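Uncharacterized protein AsqI (Emericella nidulans, PDB 5YY3) catalyses the zinc-dependent conversion of 4'-methoxycyclopenin into 4'-methoxyviridicatin, with release of methyl isocyanate, in the biosynthesis of the aspoquinolone mycotoxins. Local coordinates at residues Leu462-Tyr467 against Arg527-Ser532; Ala300-Gly305 against Ala408-Gln413; Pro95-Gly100 against Ile123-Ser128. All blocks are in the same frame, centred on the assembly; numbering follows the deposited sequence.

In the fold
Along the chain the contacts come one after another: contact 3 closes first, then contact 2, then contact 1. Contact 3 packs helix 97-109 against helix 114-127, joined by a short connection, whereas contact 2 brings together the C-terminal ends of helices 288-304 and 391-410. Contact 1 belongs to the ig-like domain, where strand 523-528, paired antiparallel with 461-475, runs out into a 3-10 turn. Centres lie about 37 Å apart for contacts 1 and 2, about 34 Å for 1 and 3, and about 41 Å for 2 and 3. They lie in separate parts of a hemocyanin-like subunit, all away from the zinc-binding histidines; contact 2 borders a second subunit through R303.

Contact 1 (Leu462-Tyr467 against Arg527-Ser532); sequences LGHEPY and RLDTDS
In the hemocyanin ig-like domain, strands 461-475 and 523-528 are antiparallel neighbours in the mixed sheet, paired through backbone bonds of R527 with W469, and this contact lies where the second strand ends in a short 3-10 turn. The aspartate that opens that turn, D529, bonds to both the N-H and the C=O of Y467, once through its own N and once through OD2. D529 N donates to Y467 O at 3.0 Å, while Y467 N returns a bond to D529 OD2 at 3.1 Å, with a fairly straight N-H...O angle of 158°. That amide comes in from above the carboxylate plane. Backbone and side chain of one residue therefore serve the N-H and C=O of a single partner.

Beneath this pair the tyrosine ring supplies a floor. D529 CB sits over the ring centre, 3.4 Å from the centroid of Y467, a CH-pi contact; the ring and carboxylate planes are turned 65° apart. Y467 brings its ring there with CG held between its own N and carbonyl carbon (chi1 73°). Y467 also packs on M510, M562 and L563, and its carbonyl has a second donor in Q432 NE2.

H464 closes in on the carboxylate from strand 461-475. Its ring presents an edge, with CE1 3.3 Å from D529 OD2 and the oxygen in the ring plane. The imidazole's rotation is fixed at both nitrogens: NE2 is hydrogen-bonded to Q559, and ND1 reaches round to the next residue's carbonyl, E465 O, at 2.7 Å. P466 is close too, its CA 3.3 Å from D529 OD2.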
# COMPACT_ATOMS: atom_id res chain seq x y z
N LEU A 462 -15.82 7.07 -15.26
CA LEU A 462 -14.75 7.62 -16.09
C LEU A 462 -15.34 8.48 -17.20
O LEU A 462 -16.48 8.28 -17.63
CB LEU A 462 -13.89 6.50 -16.68
CG LEU A 462 -12.71 6.96 -17.56
CD1 LEU A 462 -11.73 7.80 -16.76
CD2 LEU A 462 -12.00 5.78 -18.22
N GLY A 463 -14.58 9.46 -17.65
CA GLY A 463 -14.94 10.29 -18.78
C GLY A 463 -13.68 10.94 -19.29
O GLY A 463 -12.61 10.83 -18.67
N HIS A 464 -13.78 11.63 -20.41
CA HIS A 464 -12.61 12.36 -20.89
C HIS A 464 -13.03 13.68 -21.53
O HIS A 464 -14.14 13.80 -22.05
CB HIS A 464 -11.83 11.50 -21.89
CG HIS A 464 -12.58 11.23 -23.15
ND1 HIS A 464 -12.63 12.12 -24.20
CD2 HIS A 464 -13.34 10.17 -23.53
CE1 HIS A 464 -13.37 11.62 -25.17
NE2 HIS A 464 -13.81 10.44 -24.79
N GLU A 465 -12.14 14.66 -21.48
CA GLU A 465 -12.37 15.90 -22.20
C GLU A 465 -12.41 15.57 -23.68
O GLU A 465 -11.75 14.63 -24.12
CB GLU A 465 -11.27 16.95 -21.92
CG GLU A 465 -11.16 17.38 -20.47
CD GLU A 465 -12.47 17.91 -19.90
OE1 GLU A 465 -13.32 18.38 -20.70
OE2 GLU A 465 -12.63 17.85 -18.66
N PRO A 466 -13.19 16.35 -24.45
CA PRO A 466 -13.32 16.13 -25.90
C PRO A 466 -11.97 16.13 -26.60
O PRO A 466 -11.15 17.02 -26.35
CB PRO A 466 -14.19 17.30 -26.35
CG PRO A 466 -14.99 17.64 -25.14
CD PRO A 466 -14.07 17.43 -23.98
N TYR A 467 -11.73 15.13 -27.44
CA TYR A 467 -10.49 15.07 -28.19
C TYR A 467 -10.76 14.92 -29.68
O TYR A 467 -11.89 14.70 -30.13
CB TYR A 467 -9.59 13.92 -27.69
CG TYR A 467 -10.05 12.52 -28.08
CD1 TYR A 467 -9.71 11.98 -29.31
CD2 TYR A 467 -10.80 11.74 -27.20
CE1 TYR A 467 -10.13 10.70 -29.68
CE2 TYR A 467 -11.21 10.45 -27.55
CZ TYR A 467 -10.87 9.94 -28.80
OH TYR A 467 -11.28 8.67 -29.18
N ARG A 527 -10.63 14.21 -37.37
CA ARG A 527 -11.69 13.35 -36.84
C ARG A 527 -11.99 13.66 -35.38
O ARG A 527 -11.07 13.67 -34.55
CB ARG A 527 -11.29 11.87 -36.96
CG ARG A 527 -11.13 11.38 -38.37
CD ARG A 527 -12.48 11.08 -38.96
NE ARG A 527 -13.07 9.88 -38.37
CZ ARG A 527 -14.34 9.53 -38.52
NH1 ARG A 527 -15.14 10.31 -39.25
NH2 ARG A 527 -14.82 8.42 -37.96
N LEU A 528 -13.26 13.90 -35.05
CA LEU A 528 -13.65 14.09 -33.65
C LEU A 528 -13.78 12.74 -32.94
O LEU A 528 -13.98 11.70 -33.59
CB LEU A 528 -14.97 14.86 -33.54
CG LEU A 528 -15.06 16.20 -34.31
CD1 LEU A 528 -16.39 16.88 -34.07
CD2 LEU A 528 -13.89 17.13 -33.97
N ASP A 529 -13.64 12.77 -31.61
CA ASP A 529 -13.86 11.59 -30.77
C ASP A 529 -15.25 11.00 -31.00
O ASP A 529 -15.44 9.77 -31.06
CB ASP A 529 -13.67 11.92 -29.28
CG ASP A 529 -14.41 13.19 -28.84
OD1 ASP A 529 -15.02 13.88 -29.68
OD2 ASP A 529 -14.37 13.52 -27.63
N THR A 530 -16.22 11.90 -31.13
CA THR A 530 -17.63 11.53 -31.14
C THR A 530 -18.07 11.00 -32.51
O THR A 530 -19.22 10.59 -32.67
CB THR A 530 -18.52 12.74 -30.73
OG1 THR A 530 -18.07 13.92 -31.39
CG2 THR A 530 -18.43 12.99 -29.21
N ASP A 531 -17.16 11.03 -33.48
CA ASP A 531 -17.46 10.49 -34.81
C ASP A 531 -16.78 9.14 -35.04
O ASP A 531 -16.95 8.52 -36.09
CB ASP A 531 -17.03 11.50 -35.90
CG ASP A 531 -17.91 12.76 -35.93
OD1 ASP A 531 -19.11 12.66 -35.59
OD2 ASP A 531 -17.39 13.84 -36.29
N SER A 532 -16.02 8.68 -34.04
CA SER A 532 -15.25 7.45 -34.15
C SER A 532 -16.07 6.24 -34.59
O SER A 532 -17.14 5.96 -34.05
CB SER A 532 -14.58 7.15 -32.81
OG SER A 532 -13.96 5.87 -32.84

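Contact 2 (Ala300-Gly305 against Ala408-Gln413); sequences AAIRKG and ATRYPQ
At the C-terminal ends of helices 288-304 and 391-410, R410 reaches across to carbonyls in the last turn of helix 288-304. Its NE donates to I302 O at 3.2 Å and 164°, with the oxygen lying in the guanidinium plane. NH2 comes within 3.0 Å of R303 O, but at an angle too poor for a hydrogen bond. Bends at chi2 and chi3 fold the arginine chain onto this end, where the positive group would suit the partial negative charge of the helix terminus.

Helix 288-304 stops in a Schellman motif, with G305 as its C-prime residue at positive phi. The glycine lets two groups close in: its CA is 3.6 Å from R410 NH2 and 3.3 Å from Y411 OH. A water bridges G305 and Y411, donating to G305 O and accepting from Y411 OH, which is 2.7 Å from it.

One face of the R303 guanidinium lies over R410 CD, with NH1 of R303 3.7 Å from that carbon, and the two guanidinium planes are 20° apart. The positive charge of R303 is met by a salt bridge from its NH2 to D296 of the second subunit.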
# COMPACT_ATOMS: atom_id res chain seq x y z
N ALA A 300 -3.85 -28.08 -30.92
CA ALA A 300 -3.16 -28.98 -31.84
C ALA A 300 -3.51 -28.68 -33.29
O ALA A 300 -2.64 -28.67 -34.17
CB ALA A 300 -3.51 -30.44 -31.49
N ALA A 301 -4.79 -28.43 -33.53
CA ALA A 301 -5.30 -28.09 -34.85
C ALA A 301 -4.68 -26.80 -35.40
O ALA A 301 -4.35 -26.72 -36.58
CB ALA A 301 -6.81 -27.95 -34.80
N ILE A 302 -4.55 -25.78 -34.55
CA ILE A 302 -3.98 -24.51 -34.98
C ILE A 302 -2.51 -24.68 -35.38
O ILE A 302 -2.07 -24.16 -36.39
CB ILE A 302 -4.12 -23.43 -33.87
CG1 ILE A 302 -5.59 -22.99 -33.75
CG2 ILE A 302 -3.22 -22.23 -34.17
CD1 ILE A 302 -5.90 -22.11 -32.57
N ARG A 303 -1.74 -25.40 -34.57
CA ARG A 303 -0.36 -25.69 -34.90
C ARG A 303 -0.28 -26.53 -36.18
O ARG A 303 0.56 -26.28 -37.05
CB ARG A 303 0.33 -26.41 -33.74
CG ARG A 303 1.60 -27.18 -34.10
CD ARG A 303 2.68 -26.30 -34.73
NE ARG A 303 2.99 -25.15 -33.89
CZ ARG A 303 3.67 -24.08 -34.30
NH1 ARG A 303 4.11 -24.00 -35.55
NH2 ARG A 303 3.90 -23.09 -33.45
N LYS A 304 -1.15 -27.53 -36.31
CA LYS A 304 -1.08 -28.40 -37.48
C LYS A 304 -1.62 -27.68 -38.71
O LYS A 304 -1.25 -28.00 -39.84
CB LYS A 304 -1.86 -29.71 -37.24
CG LYS A 304 -1.84 -30.65 -38.43
CD LYS A 304 -2.39 -32.00 -38.06
CE LYS A 304 -2.20 -33.02 -39.19
NZ LYS A 304 -2.28 -34.40 -38.65
N GLY A 305 -2.47 -26.68 -38.48
CA GLY A 305 -2.98 -25.88 -39.58
C GLY A 305 -4.25 -26.41 -40.23
O GLY A 305 -4.60 -25.95 -41.31
N ALA A 408 -2.63 -15.76 -35.09
CA ALA A 408 -2.03 -14.57 -35.66
C ALA A 408 -0.55 -14.75 -35.98
O ALA A 408 -0.08 -14.28 -37.02
CB ALA A 408 -2.24 -13.38 -34.73
N THR A 409 0.22 -15.40 -35.10
CA THR A 409 1.64 -15.55 -35.42
C THR A 409 1.87 -16.70 -36.43
O THR A 409 2.91 -16.73 -37.11
CB THR A 409 2.50 -15.80 -34.17
OG1 THR A 409 2.49 -17.19 -33.83
CG2 THR A 409 2.02 -14.98 -33.00
N ARG A 410 0.91 -17.62 -36.52
CA ARG A 410 0.96 -18.72 -37.49
C ARG A 410 0.72 -18.28 -38.94
O ARG A 410 1.30 -18.85 -39.86
CB ARG A 410 -0.06 -19.81 -37.12
CG ARG A 410 0.47 -20.82 -36.12
CD ARG A 410 1.40 -21.83 -36.76
NE ARG A 410 0.64 -22.87 -37.45
CZ ARG A 410 0.89 -23.27 -38.69
NH1 ARG A 410 1.87 -22.71 -39.39
NH2 ARG A 410 0.14 -24.22 -39.24
N TYR A 411 -0.13 -17.27 -39.14
CA TYR A 411 -0.43 -16.78 -40.48
C TYR A 411 -0.19 -15.29 -40.61
O TYR A 411 -1.14 -14.50 -40.60
CB TYR A 411 -1.88 -17.13 -40.86
CG TYR A 411 -2.11 -18.63 -40.80
CD1 TYR A 411 -1.64 -19.46 -41.81
CD2 TYR A 411 -2.75 -19.21 -39.72
CE1 TYR A 411 -1.83 -20.84 -41.75
CE2 TYR A 411 -2.94 -20.59 -39.65
CZ TYR A 411 -2.47 -21.39 -40.67
OH TYR A 411 -2.66 -22.74 -40.59
N PRO A 412 1.09 -14.90 -40.74
CA PRO A 412 1.50 -13.49 -40.79
C PRO A 412 0.92 -12.80 -42.03
O PRO A 412 0.38 -13.47 -42.90
CB PRO A 412 3.03 -13.55 -40.88
CG PRO A 412 3.41 -14.95 -40.55
CD PRO A 412 2.23 -15.82 -40.80
N GLN A 413 1.01 -11.47 -42.09
CA GLN A 413 0.53 -10.75 -43.27
C GLN A 413 1.51 -9.65 -43.63
O GLN A 413 2.18 -9.09 -42.77
CB GLN A 413 -0.87 -10.16 -43.03
CG GLN A 413 -0.98 -9.20 -41.84
CD GLN A 413 -2.41 -8.79 -41.53
OE1 GLN A 413 -3.34 -9.16 -42.25
NE2 GLN A 413 -2.60 -8.06 -40.44
O HOH W 1 4.44 -19.98 -33.48
O HOH W 2 -2.56 -24.24 -42.88

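Contact 3 (Pro95-Gly100 against Ile123-Ser128)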
# COMPACT_ATOMS: atom_id res chain seq x y z
N PRO A 95 -44.92 -11.67 -39.67
CA PRO A 95 -44.00 -10.64 -40.16
C PRO A 95 -43.97 -9.37 -39.30
O PRO A 95 -43.03 -8.58 -39.44
CB PRO A 95 -44.54 -10.34 -41.56
CG PRO A 95 -46.02 -10.53 -41.40
CD PRO A 95 -46.17 -11.70 -40.46
N LYS A 96 -44.96 -9.16 -38.45
CA LYS A 96 -45.04 -7.92 -37.68
C LYS A 96 -44.80 -8.10 -36.19
O LYS A 96 -44.99 -9.19 -35.65
CB LYS A 96 -46.40 -7.24 -37.91
CG LYS A 96 -46.49 -6.49 -39.24
CD LYS A 96 -46.74 -5.01 -39.01
CE LYS A 96 -46.36 -4.16 -40.22
NZ LYS A 96 -46.03 -2.76 -39.81
N LEU A 97 -44.39 -7.02 -35.54
CA LEU A 97 -44.09 -7.02 -34.11
C LEU A 97 -45.22 -7.52 -33.24
O LEU A 97 -44.99 -8.28 -32.31
CB LEU A 97 -43.72 -5.61 -33.64
CG LEU A 97 -42.30 -5.15 -33.93
CD1 LEU A 97 -41.89 -4.03 -32.98
CD2 LEU A 97 -41.34 -6.34 -33.85
N GLU A 98 -46.44 -7.08 -33.52
CA GLU A 98 -47.58 -7.48 -32.70
C GLU A 98 -47.79 -8.98 -32.78
O GLU A 98 -48.37 -9.58 -31.87
CB GLU A 98 -48.86 -6.73 -33.10
CG GLU A 98 -48.77 -5.99 -34.41
CD GLU A 98 -48.15 -4.62 -34.26
OE1 GLU A 98 -48.70 -3.80 -33.49
OE2 GLU A 98 -47.11 -4.37 -34.88
N ASP A 99 -47.31 -9.59 -33.86
CA ASP A 99 -47.34 -11.05 -33.97
C ASP A 99 -46.40 -11.68 -32.92
O ASP A 99 -46.83 -12.51 -32.12
CB ASP A 99 -46.96 -11.51 -35.38
CG ASP A 99 -48.00 -11.11 -36.42
OD1 ASP A 99 -49.20 -11.17 -36.10
OD2 ASP A 99 -47.62 -10.74 -37.56
N GLY A 100 -45.14 -11.26 -32.91
CA GLY A 100 -44.17 -11.80 -31.96
C GLY A 100 -44.61 -11.58 -30.53
O GLY A 100 -44.48 -12.46 -29.68
N ILE A 123 -33.28 -10.91 -28.61
CA ILE A 123 -32.82 -11.36 -29.92
C ILE A 123 -33.87 -11.09 -30.98
O ILE A 123 -33.57 -10.58 -32.06
CB ILE A 123 -32.49 -12.87 -29.90
CG1 ILE A 123 -31.34 -13.13 -28.94
CG2 ILE A 123 -32.15 -13.37 -31.31
CD1 ILE A 123 -31.07 -14.60 -28.71
N TYR A 124 -35.11 -11.45 -30.67
CA TYR A 124 -36.21 -11.27 -31.61
C TYR A 124 -36.32 -9.82 -32.08
O TYR A 124 -36.26 -9.55 -33.27
CB TYR A 124 -37.53 -11.73 -30.98
CG TYR A 124 -38.72 -11.32 -31.79
CD1 TYR A 124 -39.00 -11.92 -33.01
CD2 TYR A 124 -39.57 -10.32 -31.33
CE1 TYR A 124 -40.10 -11.54 -33.75
CE2 TYR A 124 -40.68 -9.92 -32.07
CZ TYR A 124 -40.94 -10.55 -33.28
OH TYR A 124 -42.03 -10.16 -34.02
N LEU A 125 -36.47 -8.90 -31.13
CA LEU A 125 -36.58 -7.47 -31.44
C LEU A 125 -35.36 -6.97 -32.22
O LEU A 125 -35.51 -6.24 -33.20
CB LEU A 125 -36.74 -6.65 -30.15
CG LEU A 125 -38.06 -6.88 -29.40
CD1 LEU A 125 -38.05 -6.17 -28.05
CD2 LEU A 125 -39.23 -6.41 -30.25
N THR A 126 -34.17 -7.37 -31.80
CA THR A 126 -32.94 -6.91 -32.45
C THR A 126 -32.89 -7.24 -33.94
O THR A 126 -32.38 -6.45 -34.75
CB THR A 126 -31.68 -7.49 -31.76
OG1 THR A 126 -31.60 -7.00 -30.41
CG2 THR A 126 -30.40 -7.11 -32.51
N HIS A 127 -33.44 -8.39 -34.31
CA HIS A 127 -33.30 -8.88 -35.68
C HIS A 127 -34.60 -8.83 -36.49
O HIS A 127 -34.62 -9.22 -37.65
CB HIS A 127 -32.73 -10.29 -35.66
CG HIS A 127 -31.39 -10.39 -35.01
ND1 HIS A 127 -30.21 -10.20 -35.70
CD2 HIS A 127 -31.04 -10.63 -33.72
CE1 HIS A 127 -29.19 -10.33 -34.87
NE2 HIS A 127 -29.66 -10.59 -33.67
N SER A 128 -35.66 -8.33 -35.88
CA SER A 128 -36.91 -8.07 -36.58
C SER A 128 -36.84 -6.84 -37.47
O SER A 128 -36.61 -5.72 -36.98
CB SER A 128 -38.06 -7.89 -35.60
OG SER A 128 -39.09 -7.14 -36.21
O HOH W 3 -41.40 -8.89 -36.38
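Y124 pushes its hydroxyl end against the start of helix 97-109, with OH 3.4 Å from G100 CA. A glycine at this point lets the phenol come right up to the helix backbone. With CG anti to the backbone N (chi1 168°), the tyrosine extends from helix 114-127 toward helix 97-109. L97 meets the same partner helix through one methyl: CD2 lies 3.4 Å from S128 OG, 4.1 Å from Y124 CE2 and 4.2 Å from L125 CD2, so a single branch meets three residues of helix 114-127 and its end.

A water ties the two hydroxyl groups together. It donates to Y124 OH at 2.8 Å, lies 2.9 Å from S128 OG, and makes a weak bond to P95 O. S128 in turn has its main partner in A131 N, as the N-cap of helix 129-133.

Farther out, K96 N donates to D99 OD2 at 3.2 Å within the turn, and L97 N to D130 OD2 of helix 129-133. V53 and I136 pack on L97, V57 on L125 and L90 on Y124. The two helices follow one another through a short link and pack as an antiparallel helical hairpin, the start of the first beside the end of the second. L97 CD2 supplies its apolar contacts with Y124 and L125, while the clear polar link is the water, which makes the Y124 hydroxyl an acceptor here.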